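Local coordinates for protein putative nucleotide sugar epimerase/ dehydratase (Bordetella bronchiseptica, PDB 2Q1S) that binds NADH in a Rossmann fold and probably acts as a nucleotide-sugar epimerase or dehydratase in the synthesis of the lipopolysaccharide O-antigen, at residues 61-66 against 85-90; 35-40 against 104-109; 225-230 against 370-375. All blocks are in the same frame, centred on the assembly; numbering follows the deposited sequence.

Contact 1: residues 61-66 against 85-90; sequences HVVDNL and TSITDD. With NAI (1,4-dihydronicotinamide adenine dinucleotide), chain B.
Val63, the last residue of strand 59-63, sends CG1 to within 3.3 Å of Thr85 O and 4.0 Å of Ile87 CD1, the two side chains crossing at about a right angle. Asp64 illustrates how a Rossmann fold reads the adenosine half of its cofactor. With CG anti to the backbone N (chi1 -160°), its carboxylate turns from the 85-90 loop to the adenine ribose: NAI O2B donates to OD1 over 2.7 Å and NAI O3B to OD2 over 2.6 Å. Its backbone joins the loop through a weak bond from Thr85 N to Asp64 O (3.4 Å). Asn65 holds its amide over one face of the adenine, tilted with OD1 and ND2 nearest the purine, OD1 3.1 Å from NAI C4A, while CB packs on Ser86 N. Leu66 N donates back to Asp64 OD1, nearly along the C-O bond, closing an Asx turn that steadies the carboxylate. The opposing loop reads the base: Ile87 N donates almost straight to NAI N1A (3.0 Å, 170°), and Ser86 OG accepts from NAI N6A (2.8 Å). Behind, Val63 rests on Met36 and Ile87 on Val38, both of strand 34-38, and helix 128-137 covers Ile87 through Thr129 and Leu133.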
# COMPACT_ATOMS: atom_id res chain seq x y z
N HIS A 61 14.81 23.21 -0.18
CA HIS A 61 14.57 22.69 -1.52
C HIS A 61 13.12 22.24 -1.58
O HIS A 61 12.76 21.23 -0.94
CB HIS A 61 15.50 21.52 -1.81
CG HIS A 61 15.42 21.00 -3.21
ND1 HIS A 61 16.04 19.82 -3.58
CD2 HIS A 61 14.78 21.45 -4.31
CE1 HIS A 61 15.83 19.61 -4.87
NE2 HIS A 61 15.07 20.58 -5.33
N VAL A 62 12.29 23.03 -2.23
CA VAL A 62 10.87 22.70 -2.44
C VAL A 62 10.76 21.87 -3.72
O VAL A 62 11.24 22.27 -4.78
CB VAL A 62 9.99 23.98 -2.52
CG1 VAL A 62 8.55 23.64 -3.02
CG2 VAL A 62 9.96 24.72 -1.15
N VAL A 63 10.15 20.68 -3.58
CA VAL A 63 9.91 19.85 -4.77
C VAL A 63 8.40 19.75 -4.85
O VAL A 63 7.80 19.21 -3.90
CB VAL A 63 10.49 18.43 -4.57
CG1 VAL A 63 10.13 17.61 -5.81
CG2 VAL A 63 12.04 18.52 -4.42
N ASP A 64 7.80 20.32 -5.90
CA ASP A 64 6.34 20.32 -5.96
C ASP A 64 5.92 20.45 -7.42
O ASP A 64 6.41 21.32 -8.13
CB ASP A 64 5.78 21.47 -5.11
CG ASP A 64 4.35 21.27 -4.73
OD1 ASP A 64 3.53 21.15 -5.71
OD2 ASP A 64 4.05 21.29 -3.53
N ASN A 65 5.02 19.56 -7.85
CA ASN A 65 4.57 19.61 -9.26
C ASN A 65 3.39 20.58 -9.50
O ASN A 65 2.86 20.67 -10.61
CB ASN A 65 4.23 18.19 -9.75
CG ASN A 65 3.12 17.56 -8.99
OD1 ASN A 65 2.64 18.08 -7.98
ND2 ASN A 65 2.78 16.32 -9.38
N LEU A 66 2.95 21.22 -8.40
CA LEU A 66 1.83 22.19 -8.48
C LEU A 66 0.49 21.56 -8.83
O LEU A 66 -0.42 22.24 -9.29
CB LEU A 66 2.14 23.42 -9.37
CG LEU A 66 3.34 24.25 -8.86
CD1 LEU A 66 3.55 25.46 -9.80
CD2 LEU A 66 3.22 24.69 -7.39
N THR A 85 8.55 19.81 -10.23
CA THR A 85 8.78 18.50 -10.74
C THR A 85 8.16 17.53 -9.74
O THR A 85 8.20 17.75 -8.52
CB THR A 85 10.29 18.21 -10.83
OG1 THR A 85 10.93 19.17 -11.69
CG2 THR A 85 10.53 16.84 -11.43
N SER A 86 7.58 16.45 -10.25
CA SER A 86 7.14 15.35 -9.36
C SER A 86 8.31 14.67 -8.62
O SER A 86 9.33 14.41 -9.24
CB SER A 86 6.37 14.29 -10.16
OG SER A 86 6.09 13.16 -9.33
N ILE A 87 8.12 14.38 -7.36
CA ILE A 87 9.08 13.58 -6.60
C ILE A 87 9.25 12.16 -7.13
O ILE A 87 10.22 11.46 -6.76
CB ILE A 87 8.79 13.61 -5.09
CG1 ILE A 87 10.00 13.15 -4.30
CG2 ILE A 87 7.62 12.69 -4.72
CD1 ILE A 87 11.28 14.04 -4.46
N THR A 88 8.31 11.69 -7.95
CA THR A 88 8.51 10.38 -8.63
C THR A 88 9.39 10.42 -9.87
O THR A 88 9.67 9.39 -10.49
CB THR A 88 7.16 9.71 -8.99
OG1 THR A 88 6.53 10.49 -10.03
CG2 THR A 88 6.29 9.63 -7.75
N ASP A 89 9.81 11.62 -10.26
CA ASP A 89 10.62 11.73 -11.47
C ASP A 89 12.02 11.07 -11.32
O ASP A 89 12.79 11.42 -10.43
CB ASP A 89 10.74 13.20 -11.90
CG ASP A 89 11.53 13.36 -13.19
OD1 ASP A 89 11.00 13.03 -14.27
OD2 ASP A 89 12.71 13.76 -13.11
N ASP A 90 12.34 10.11 -12.18
CA ASP A 90 13.61 9.37 -12.04
C ASP A 90 14.85 10.26 -12.13
O ASP A 90 15.75 10.12 -11.32
CB ASP A 90 13.70 8.26 -13.08
CG ASP A 90 12.75 7.10 -12.77
OD1 ASP A 90 12.40 6.93 -11.56
OD2 ASP A 90 12.39 6.38 -13.72
PA NAI B . -1.97 20.28 -0.51
O1A NAI B . -2.67 19.60 -1.63
O2A NAI B . -2.07 21.82 -0.39
O5B NAI B . -0.48 19.89 -0.43
C5B NAI B . 0.10 18.76 -1.09
C4B NAI B . 1.19 19.20 -2.06
O4B NAI B . 1.71 18.05 -2.72
C3B NAI B . 0.63 20.15 -3.15
O3B NAI B . 1.43 21.34 -3.22
C2B NAI B . 0.81 19.34 -4.42
O2B NAI B . 1.08 20.08 -5.66
C1B NAI B . 2.01 18.46 -4.07
N9A NAI B . 2.17 17.28 -4.91
C8A NAI B . 1.19 16.47 -5.40
N7A NAI B . 1.75 15.47 -6.09
C5A NAI B . 3.10 15.60 -6.05
C6A NAI B . 4.27 14.88 -6.58
N6A NAI B . 4.18 13.77 -7.32
N1A NAI B . 5.53 15.35 -6.31
C2A NAI B . 5.65 16.49 -5.57
N3A NAI B . 4.65 17.21 -5.03
C4A NAI B . 3.35 16.81 -5.23
O3 NAI B . -2.63 19.63 0.80
PN NAI B . -2.23 19.82 2.36
O1N NAI B . -3.43 19.91 3.15
O2N NAI B . -1.13 20.85 2.39
O5D NAI B . -1.48 18.39 2.65
C5D NAI B . -0.11 18.32 3.09
C4D NAI B . 0.09 16.93 3.70
O4D NAI B . -0.70 16.83 4.87
C3D NAI B . -0.44 15.80 2.81
O3D NAI B . 0.51 14.73 2.89
C2D NAI B . -1.76 15.44 3.41
O2D NAI B . -2.12 14.07 3.11
C1D NAI B . -1.51 15.64 4.88
N1N NAI B . -2.70 15.87 5.65
C2N NAI B . -3.40 17.05 5.60
C3N NAI B . -4.53 17.25 6.38
C7N NAI B . -5.33 18.55 6.33
O7N NAI B . -6.30 18.66 7.06
N7N NAI B . -4.88 19.52 5.48
C4N NAI B . -4.95 16.25 7.30
C5N NAI B . -4.18 15.05 7.35
C6N NAI B . -3.05 14.91 6.55

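Contact 2: residues 35-40 against 104-109. With NAI (1,4-dihydronicotinamide adenine dinucleotide), chain B.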
# COMPACT_ATOMS: atom_id res chain seq x y z
N VAL A 35 17.20 21.76 4.17
CA VAL A 35 15.93 21.02 4.31
C VAL A 35 15.27 20.82 2.97
O VAL A 35 15.35 21.70 2.13
CB VAL A 35 14.96 21.78 5.26
CG1 VAL A 35 13.59 21.03 5.40
CG2 VAL A 35 15.60 22.07 6.61
N MET A 36 14.68 19.64 2.76
CA MET A 36 13.82 19.46 1.58
C MET A 36 12.36 19.40 2.05
O MET A 36 12.08 18.77 3.07
CB MET A 36 14.23 18.20 0.83
CG MET A 36 13.33 17.87 -0.34
SD MET A 36 13.57 16.19 -0.96
CE MET A 36 14.72 16.63 -2.16
N VAL A 37 11.47 20.09 1.33
CA VAL A 37 10.04 19.99 1.59
C VAL A 37 9.37 19.51 0.31
O VAL A 37 9.20 20.24 -0.64
CB VAL A 37 9.41 21.30 2.13
CG1 VAL A 37 7.93 21.10 2.51
CG2 VAL A 37 10.17 21.80 3.38
N VAL A 38 9.06 18.20 0.29
CA VAL A 38 8.33 17.60 -0.85
C VAL A 38 6.86 18.01 -0.63
O VAL A 38 6.36 17.84 0.48
CB VAL A 38 8.54 16.07 -0.85
CG1 VAL A 38 7.78 15.43 -2.06
CG2 VAL A 38 10.05 15.75 -0.86
N GLY A 39 6.22 18.57 -1.64
CA GLY A 39 4.89 19.12 -1.44
C GLY A 39 4.92 20.50 -0.79
O GLY A 39 3.91 20.99 -0.31
N GLY A 40 6.09 21.15 -0.83
CA GLY A 40 6.26 22.43 -0.13
C GLY A 40 5.60 23.67 -0.69
O GLY A 40 5.66 24.76 -0.07
N PHE A 104 11.01 16.83 4.81
CA PHE A 104 9.56 16.80 5.14
C PHE A 104 8.83 16.32 3.90
O PHE A 104 8.95 16.93 2.88
CB PHE A 104 9.06 18.18 5.55
CG PHE A 104 9.69 18.71 6.81
CD1 PHE A 104 10.90 19.41 6.77
CD2 PHE A 104 9.12 18.45 8.06
CE1 PHE A 104 11.51 19.90 7.93
CE2 PHE A 104 9.70 18.96 9.24
CZ PHE A 104 10.93 19.66 9.17
N HIS A 105 8.13 15.17 4.01
CA HIS A 105 7.40 14.63 2.89
C HIS A 105 5.90 14.88 3.06
O HIS A 105 5.25 14.16 3.88
CB HIS A 105 7.73 13.13 2.75
CG HIS A 105 6.89 12.47 1.72
ND1 HIS A 105 6.39 13.14 0.63
CD2 HIS A 105 6.39 11.21 1.66
CE1 HIS A 105 5.63 12.32 -0.09
NE2 HIS A 105 5.61 11.14 0.52
N LEU A 106 5.45 15.98 2.44
CA LEU A 106 4.05 16.45 2.55
C LEU A 106 3.21 16.24 1.32
O LEU A 106 2.05 16.66 1.28
CB LEU A 106 3.99 17.94 2.98
CG LEU A 106 4.93 18.31 4.12
CD1 LEU A 106 4.78 19.84 4.34
CD2 LEU A 106 4.66 17.55 5.37
N ALA A 107 3.77 15.72 0.23
CA ALA A 107 3.01 15.58 -0.99
C ALA A 107 1.83 14.59 -0.76
O ALA A 107 1.86 13.67 0.06
CB ALA A 107 3.87 15.15 -2.12
N THR A 108 0.76 14.91 -1.50
CA THR A 108 -0.42 14.03 -1.52
C THR A 108 -1.18 14.35 -2.80
O THR A 108 -0.84 15.25 -3.58
CB THR A 108 -1.30 14.19 -0.28
OG1 THR A 108 -2.19 13.06 -0.18
CG2 THR A 108 -2.14 15.48 -0.31
N TYR A 109 -2.19 13.50 -3.02
CA TYR A 109 -3.16 13.72 -4.08
C TYR A 109 -4.46 14.25 -3.45
O TYR A 109 -5.17 13.56 -2.74
CB TYR A 109 -3.39 12.43 -4.87
CG TYR A 109 -4.22 12.68 -6.10
CD1 TYR A 109 -3.73 13.46 -7.16
CD2 TYR A 109 -5.52 12.14 -6.23
CE1 TYR A 109 -4.49 13.68 -8.31
CE2 TYR A 109 -6.30 12.36 -7.37
CZ TYR A 109 -5.79 13.12 -8.45
OH TYR A 109 -6.52 13.34 -9.58
PA NAI B . -1.97 20.28 -0.51
O1A NAI B . -2.67 19.60 -1.63
O2A NAI B . -2.07 21.82 -0.39
O5B NAI B . -0.48 19.89 -0.43
C5B NAI B . 0.10 18.76 -1.09
C4B NAI B . 1.19 19.20 -2.06
O4B NAI B . 1.71 18.05 -2.72
C3B NAI B . 0.63 20.15 -3.15
O3B NAI B . 1.43 21.34 -3.22
C2B NAI B . 0.81 19.34 -4.42
O2B NAI B . 1.08 20.08 -5.66
C1B NAI B . 2.01 18.46 -4.07
N9A NAI B . 2.17 17.28 -4.91
C8A NAI B . 1.19 16.47 -5.40
N7A NAI B . 1.75 15.47 -6.09
C5A NAI B . 3.10 15.60 -6.05
C6A NAI B . 4.27 14.88 -6.58
N6A NAI B . 4.18 13.77 -7.32
N1A NAI B . 5.53 15.35 -6.31
C2A NAI B . 5.65 16.49 -5.57
N3A NAI B . 4.65 17.21 -5.03
C4A NAI B . 3.35 16.81 -5.23
O3 NAI B . -2.63 19.63 0.80
PN NAI B . -2.23 19.82 2.36
O1N NAI B . -3.43 19.91 3.15
O2N NAI B . -1.13 20.85 2.39
O5D NAI B . -1.48 18.39 2.65
C5D NAI B . -0.11 18.32 3.09
C4D NAI B . 0.09 16.93 3.70
O4D NAI B . -0.70 16.83 4.87
C3D NAI B . -0.44 15.80 2.81
O3D NAI B . 0.51 14.73 2.89
C2D NAI B . -1.76 15.44 3.41
O2D NAI B . -2.12 14.07 3.11
C1D NAI B . -1.51 15.64 4.88
N1N NAI B . -2.70 15.87 5.65
C2N NAI B . -3.40 17.05 5.60
C3N NAI B . -4.53 17.25 6.38
C7N NAI B . -5.33 18.55 6.33
O7N NAI B . -6.30 18.66 7.06
N7N NAI B . -4.88 19.52 5.48
C4N NAI B . -4.95 16.25 7.30
C5N NAI B . -4.18 15.05 7.35
C6N NAI B . -3.05 14.91 6.55
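This is a parallel pairing of neighbouring strands, 34-38 and 102-105, in the buried core of the Rossmann sheet, continued into the loops that carry the cofactor. Val37 pairs with Phe104 and Val38 with His105. Three backbone bonds hold the register: Phe104 N to Met36 O (2.8 Å), Val38 N to Phe104 O (2.9 Å) and Leu106 N to Val38 O (2.9 Å), the last carrying the ladder beyond the end of strand 102-105.

On the face that bears Val37 and Phe104, the phenyl ring, beside its own backbone N at chi1 -64°, turns its edge to Val35, whose CG1 lies in the ring plane 3.4 Å from Phe104 CD1. Farther along, Val37 CG1 meets Leu106 CD1, two branched side chains meeting at a slant. Val38 occupies the other face, where its CG1 lies against His105 ND1 and, at 3.9 Å, Ala107 CB. The histidine ring is anchored through NE2 to Thr130, whereas its buried ND1 has no polar partner in the model.

Beyond the strands, Gly39 has positive phi (79°) and its CA comes 4.0 Å from Ala107 N; a glycine lets the two backbones approach here, beside the cofactor. Ala107 CB packs against the adenine, 3.6 Å from NAI C4A, and Gly39 CA approaches the ribose oxygen O4B of NAI. Gly40 probably belongs to the glycine-rich Rossmann turn that leads into helix 43-54, whose Leu48 lies on Phe104 and Leu106 and whose Leu52 lies on Val35 and Val37, while strand 59-63 lines the other edge of strand 34-38.

Contact 3: residues 225-230 against 370-375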
# COMPACT_ATOMS: atom_id res chain seq x y z
N GLY A 225 -10.81 16.40 -10.99
CA GLY A 225 -11.92 15.52 -11.28
C GLY A 225 -13.28 15.91 -10.75
O GLY A 225 -14.29 15.59 -11.35
N THR A 226 -13.31 16.57 -9.58
CA THR A 226 -14.56 16.83 -8.88
C THR A 226 -14.58 18.25 -8.32
O THR A 226 -13.53 18.91 -8.22
CB THR A 226 -14.79 15.82 -7.72
OG1 THR A 226 -14.10 16.28 -6.56
CG2 THR A 226 -14.32 14.38 -8.08
N PRO A 227 -15.77 18.72 -7.91
CA PRO A 227 -15.87 20.06 -7.33
C PRO A 227 -15.03 20.31 -6.08
O PRO A 227 -14.81 21.48 -5.75
CB PRO A 227 -17.36 20.20 -7.03
CG PRO A 227 -18.04 19.25 -7.99
CD PRO A 227 -17.11 18.11 -8.06
N ALA A 228 -14.59 19.26 -5.41
CA ALA A 228 -13.71 19.41 -4.27
C ALA A 228 -12.35 20.03 -4.60
O ALA A 228 -11.67 20.48 -3.69
CB ALA A 228 -13.52 18.10 -3.58
N THR A 229 -12.00 20.09 -5.88
CA THR A 229 -10.83 20.83 -6.33
C THR A 229 -11.01 22.31 -5.95
O THR A 229 -10.08 22.99 -5.50
CB THR A 229 -10.62 20.72 -7.86
OG1 THR A 229 -10.11 19.42 -8.19
CG2 THR A 229 -9.63 21.78 -8.38
N VAL A 230 -12.24 22.79 -6.13
CA VAL A 230 -12.58 24.17 -5.72
C VAL A 230 -12.86 24.21 -4.21
O VAL A 230 -12.12 24.83 -3.45
CB VAL A 230 -13.73 24.74 -6.54
CG1 VAL A 230 -14.08 26.13 -6.00
CG2 VAL A 230 -13.30 24.86 -8.01
N SER A 370 -15.55 26.09 -16.06
CA SER A 370 -16.00 25.17 -17.11
C SER A 370 -16.09 23.71 -16.64
O SER A 370 -17.06 23.02 -16.92
CB SER A 370 -15.07 25.30 -18.32
OG SER A 370 -15.31 24.28 -19.27
N ALA A 371 -15.06 23.26 -15.91
CA ALA A 371 -15.02 21.92 -15.35
C ALA A 371 -16.17 21.75 -14.36
O ALA A 371 -16.89 20.73 -14.41
CB ALA A 371 -13.68 21.67 -14.67
N LEU A 372 -16.34 22.74 -13.49
CA LEU A 372 -17.47 22.79 -12.54
C LEU A 372 -18.83 22.68 -13.20
O LEU A 372 -19.73 22.03 -12.66
CB LEU A 372 -17.45 24.08 -11.72
CG LEU A 372 -16.71 24.20 -10.38
CD1 LEU A 372 -17.32 25.36 -9.58
CD2 LEU A 372 -16.73 22.91 -9.53
N ALA A 373 -18.98 23.33 -14.35
CA ALA A 373 -20.24 23.34 -15.10
C ALA A 373 -20.54 21.97 -15.73
O ALA A 373 -21.68 21.50 -15.69
CB ALA A 373 -20.24 24.43 -16.16
N THR A 374 -19.50 21.34 -16.27
CA THR A 374 -19.59 20.02 -16.90
C THR A 374 -19.81 18.86 -15.89
O THR A 374 -20.40 17.83 -16.24
CB THR A 374 -18.33 19.73 -17.75
OG1 THR A 374 -18.16 20.78 -18.72
CG2 THR A 374 -18.43 18.39 -18.49
N TYR A 375 -19.36 19.04 -14.66
CA TYR A 375 -19.33 17.94 -13.68
C TYR A 375 -20.68 17.23 -13.46
O TYR A 375 -21.61 17.80 -12.88
CB TYR A 375 -18.73 18.36 -12.33
CG TYR A 375 -18.59 17.18 -11.37
CD1 TYR A 375 -17.58 16.22 -11.54
CD2 TYR A 375 -19.48 17.01 -10.31
CE1 TYR A 375 -17.46 15.13 -10.69
CE2 TYR A 375 -19.36 15.93 -9.44
CZ TYR A 375 -18.35 14.99 -9.64
OH TYR A 375 -18.21 13.91 -8.79
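Pro227 stands on edge over one face of the Tyr375 ring, its CD-CG side turned to the aromatic plane and the two side chains crossing at about a right angle. Pro227 CD stands 3.5 Å from the ring centroid of Tyr375 and 14° off its normal, a CH-pi contact made squarely over the face, and CG of the same proline reaches the CD2 side of the ring. Thr226 adds a second, off-centre CH-pi approach, its CA being 4.3 Å from the Tyr375 centroid and 30° off the normal. Farther out, the threonine and tyrosine side chains run side by side in the same direction, Thr226 CG2 coming 4.0 Å from Tyr375 OH. Gly225 contributes its carbonyl, with O 3.3 Å from Tyr375 CE1. The tyrosine reaches this loop because CG is anti to the backbone N (chi1 -175°), which swings the ring across from the end of the helix.

Leu372, one turn earlier, grips Pro227 from another side: Leu372 CD2 sits 3.7 Å from Pro227 CB, and Val230 CG2 packs on Leu372 CG. The loop is itself stiffened by an ST turn, in which Ala228 N donates to Thr226 OG1 (3.2 Å).

The contact is mainly apolar packing that joins helix 369-374 to the loop running from strand 203-212 to helix 234-243. Around it, Trp223 touches Ala371 and Leu372, His368 meets Thr229 and Val230, and Gln113 and His117 of helix 112-117 touch Thr226.

In the fold
Contacts 1 and 2 form one cofactor-binding unit, their centres about 9 Å apart, for strands 59-63 and 34-38 are neighbours in the parallel part of the central sheet. His61 N lies 2.8 Å from Val35 O, and Val63 O is equally far from Gly39 N, both probable hydrogen bonds. Along the chain, both segments of contact 1 fall between those of contact 2, and all four meet at the carboxy ends of the strands around the same NADH. Contact 3 comes later in sequence, about 25 Å from each of the others between centres, and joins the C-terminal helix to a mid-chain loop whose Thr226 side chain is about 13 Å from the bound NADH.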